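Carbohydrate binding protein (Flavobacterium johnsoniae, PDB 3HZB) binds calcium ions through a betagamma-crystallin domain, the part present here, and as a whole protein probably binds carbohydrate. Local coordinates at residues C9-F14 against S40-Q45. Residues are numbered along the deposited sequence; the frame is centred on the assembly and turned at random.
Sequences CNYTGF and SLRITQ. With CA (calcium ion), chain K.
Y11 and S40 begin the close-packed part of this contact, in which the loop joining strands 3-6 and 15-18 of a betagamma-crystallin domain packs against strand 40-43. The OG of S40 sits 3.0 Å from Y11 N in a weak, bent hydrogen bond, and its stronger partner is the backbone oxygen of D8. The Y11 ring meets the strand in two ways: its edge atom CE2 lies 3.3 Å from L41 O, while CD2 rests 3.7 Å from R42 CG. The R42 chain, extended from CG to NE and then turned at chi4 (-82°), lays its guanidinium obliquely over the ring, off-centre, in a cation-pi contact of 4.5 Å from CZ to the ring centroid. The looser side is water-bridged: one water accepts from R42 NH2 and donates to Y11 O. R42 NH1 reaches N65 O of the second subunit, tying the contact to the dimer. Further along, I43 O and D67 bind a calcium ion together with the same two residues of the second subunit. C9 anchors the loop through its disulfide to C70. Within this chain strand 40-43 is an outer strand, antiparallel to 3-6, and its L41 packs on L51 of strand 47-52.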
ATOM      1  N   CYS B   9      -8.275  -2.914  11.821  1.00 14.59           N
ATOM      2  CA  CYS B   9      -6.871  -2.939  11.442  1.00 16.04           C
ATOM      3  C   CYS B   9      -6.630  -4.143  10.538  1.00 16.54           C
ATOM      4  O   CYS B   9      -7.467  -5.039  10.460  1.00 16.09           O
ATOM      5  CB  CYS B   9      -5.995  -2.997  12.701  1.00 17.97           C
ATOM      6  SG  CYS B   9      -5.837  -1.339  13.438  1.00 22.96           S
ATOM      7  N   ASN B  10      -5.503  -4.144   9.832  1.00 16.66           N
ATOM      8  CA  ASN B  10      -5.160  -5.240   8.931  1.00 18.30           C
ATOM      9  C   ASN B  10      -6.114  -5.390   7.750  1.00 17.95           C
ATOM     10  O   ASN B  10      -6.369  -6.502   7.278  1.00 18.31           O
ATOM     11  CB  ASN B  10      -5.089  -6.552   9.713  1.00 21.59           C
ATOM     12  CG  ASN B  10      -3.950  -6.567  10.707  1.00 25.31           C
ATOM     13  OD1 ASN B  10      -4.003  -7.267  11.719  1.00 29.22           O
ATOM     14  ND2 ASN B  10      -2.903  -5.801  10.418  1.00 24.89           N
ATOM     15  N   TYR B  11      -6.649  -4.266   7.283  1.00 15.24           N
ATOM     16  CA  TYR B  11      -7.543  -4.249   6.127  1.00 16.45           C
ATOM     17  C   TYR B  11      -8.710  -5.230   6.212  1.00 16.26           C
ATOM     18  O   TYR B  11      -8.945  -6.017   5.292  1.00 16.58           O
ATOM     19  CB  TYR B  11      -6.724  -4.517   4.857  1.00 16.96           C
ATOM     20  CG  TYR B  11      -5.373  -3.833   4.876  1.00 15.90           C
ATOM     21  CD1 TYR B  11      -4.193  -4.574   4.981  1.00 14.87           C
ATOM     22  CD2 TYR B  11      -5.277  -2.442   4.853  1.00 16.10           C
ATOM     23  CE1 TYR B  11      -2.945  -3.943   5.071  1.00 15.55           C
ATOM     24  CE2 TYR B  11      -4.042  -1.803   4.943  1.00 13.92           C
ATOM     25  CZ  TYR B  11      -2.879  -2.556   5.055  1.00 14.53           C
ATOM     26  OH  TYR B  11      -1.665  -1.919   5.188  1.00 14.39           O
ATOM     27  N   THR B  12      -9.441  -5.171   7.320  1.00 17.66           N
ATOM     28  CA  THR B  12     -10.592  -6.040   7.540  1.00 17.41           C
ATOM     29  C   THR B  12     -11.749  -5.200   8.079  1.00 16.44           C
ATOM     30  O   THR B  12     -11.565  -4.034   8.431  1.00 15.83           O
ATOM     31  CB  THR B  12     -10.270  -7.159   8.561  1.00 17.93           C
ATOM     32  OG1 THR B  12      -9.895  -6.574   9.813  1.00 20.41           O
ATOM     33  CG2 THR B  12      -9.130  -8.033   8.056  1.00 18.93           C
ATOM     34  N   GLY B  13     -12.935  -5.796   8.147  1.00 16.22           N
ATOM     35  CA  GLY B  13     -14.097  -5.074   8.637  1.00 15.12           C
ATOM     36  C   GLY B  13     -14.749  -4.291   7.513  1.00 15.18           C
ATOM     37  O   GLY B  13     -14.220  -4.243   6.405  1.00 16.36           O
ATOM     38  N   PHE B  14     -15.897  -3.680   7.791  1.00 13.69           N
ATOM     39  CA  PHE B  14     -16.610  -2.910   6.780  1.00 14.56           C
ATOM     40  C   PHE B  14     -15.675  -1.945   6.065  1.00 15.17           C
ATOM     41  O   PHE B  14     -14.931  -1.206   6.706  1.00 14.09           O
ATOM     42  CB  PHE B  14     -17.745  -2.108   7.408  1.00 15.16           C
ATOM     43  CG  PHE B  14     -18.630  -1.450   6.398  1.00 15.84           C
ATOM     44  CD1 PHE B  14     -19.691  -2.144   5.833  1.00 16.58           C
ATOM     45  CD2 PHE B  14     -18.367  -0.154   5.963  1.00 15.09           C
ATOM     46  CE1 PHE B  14     -20.480  -1.559   4.843  1.00 18.06           C
ATOM     47  CE2 PHE B  14     -19.146   0.437   4.978  1.00 17.05           C
ATOM     48  CZ  PHE B  14     -20.204  -0.265   4.415  1.00 17.81           C
ATOM     49  N   SER B  40      -7.724   1.248   9.179  1.00 13.08           N
ATOM     50  CA  SER B  40      -6.665   0.932   8.225  1.00 12.96           C
ATOM     51  C   SER B  40      -7.084   1.397   6.840  1.00 13.59           C
ATOM     52  O   SER B  40      -8.269   1.644   6.591  1.00 13.73           O
ATOM     53  CB  SER B  40      -6.332  -0.574   8.231  1.00 13.55           C
ATOM     54  OG  SER B  40      -7.413  -1.384   7.809  1.00 14.83           O
ATOM     55  N   LEU B  41      -6.108   1.549   5.951  1.00 12.61           N
ATOM     56  CA  LEU B  41      -6.388   2.009   4.598  1.00 13.80           C
ATOM     57  C   LEU B  41      -5.439   1.436   3.566  1.00 12.33           C
ATOM     58  O   LEU B  41      -4.249   1.284   3.819  1.00 12.99           O
ATOM     59  CB  LEU B  41      -6.261   3.531   4.489  1.00 14.06           C
ATOM     60  CG  LEU B  41      -6.936   4.529   5.421  1.00 16.79           C
ATOM     61  CD1 LEU B  41      -6.198   4.600   6.749  1.00 14.48           C
ATOM     62  CD2 LEU B  41      -6.904   5.895   4.744  1.00 15.11           C
ATOM     63  N   ARG B  42      -5.978   1.127   2.394  1.00 13.17           N
ATOM     64  CA  ARG B  42      -5.156   0.654   1.295  1.00 14.28           C
ATOM     65  C   ARG B  42      -5.114   1.854   0.364  1.00 15.19           C
ATOM     66  O   ARG B  42      -6.140   2.489   0.113  1.00 13.64           O
ATOM     67  CB  ARG B  42      -5.800  -0.524   0.566  1.00 15.19           C
ATOM     68  CG  ARG B  42      -5.627  -1.875   1.240  1.00 15.04           C
ATOM     69  CD  ARG B  42      -6.293  -2.955   0.405  1.00 17.22           C
ATOM     70  NE  ARG B  42      -6.304  -4.256   1.067  1.00 18.26           N
ATOM     71  CZ  ARG B  42      -5.282  -5.106   1.082  1.00 18.18           C
ATOM     72  NH1 ARG B  42      -4.145  -4.802   0.465  1.00 18.06           N
ATOM     73  NH2 ARG B  42      -5.399  -6.266   1.717  1.00 18.04           N
ATOM     74  N   ILE B  43      -3.934   2.191  -0.130  1.00 15.85           N
ATOM     75  CA  ILE B  43      -3.840   3.317  -1.037  1.00 16.32           C
ATOM     76  C   ILE B  43      -3.048   2.971  -2.285  1.00 16.27           C
ATOM     77  O   ILE B  43      -1.875   2.587  -2.224  1.00 14.79           O
ATOM     78  CB  ILE B  43      -3.272   4.564  -0.312  1.00 18.71           C
ATOM     79  CG1 ILE B  43      -2.408   5.384  -1.261  1.00 19.48           C
ATOM     80  CG2 ILE B  43      -2.569   4.157   0.961  1.00 21.91           C
ATOM     81  CD1 ILE B  43      -1.925   6.649  -0.648  1.00 22.21           C
ATOM     82  N   THR B  44      -3.724   3.076  -3.424  1.00 16.18           N
ATOM     83  CA  THR B  44      -3.119   2.765  -4.707  1.00 16.48           C
ATOM     84  C   THR B  44      -2.040   3.772  -5.072  1.00 17.25           C
ATOM     85  O   THR B  44      -2.215   4.985  -4.926  1.00 15.75           O
ATOM     86  CB  THR B  44      -4.187   2.722  -5.822  1.00 17.00           C
ATOM     87  OG1 THR B  44      -5.119   1.668  -5.541  1.00 18.37           O
ATOM     88  CG2 THR B  44      -3.539   2.472  -7.182  1.00 16.72           C
ATOM     89  N   GLN B  45      -0.913   3.249  -5.535  1.00 17.00           N
ATOM     90  CA  GLN B  45       0.209   4.076  -5.939  1.00 18.61           C
ATOM     91  C   GLN B  45      -0.281   5.182  -6.867  1.00 16.39           C
ATOM     92  O   GLN B  45      -1.099   4.939  -7.761  1.00 16.70           O
ATOM     93  CB  GLN B  45       1.235   3.216  -6.671  1.00 20.29           C
ATOM     94  CG  GLN B  45       2.573   3.880  -6.892  1.00 25.26           C
ATOM     95  CD  GLN B  45       3.474   3.024  -7.754  1.00 28.33           C
ATOM     96  OE1 GLN B  45       3.488   1.798  -7.623  1.00 29.22           O
ATOM     97  NE2 GLN B  45       4.235   3.662  -8.635  1.00 31.64           N
TER
HETATM   98 CA    CA K 117      -1.144  -0.169  -2.138  1.00 17.07          CA
HETATM   99  O   HOH W   1      -8.221  -6.365   2.550  1.00 20.30           O
HETATM  100  O   HOH W   2      -3.830  -0.425  -3.133  1.00 19.11           O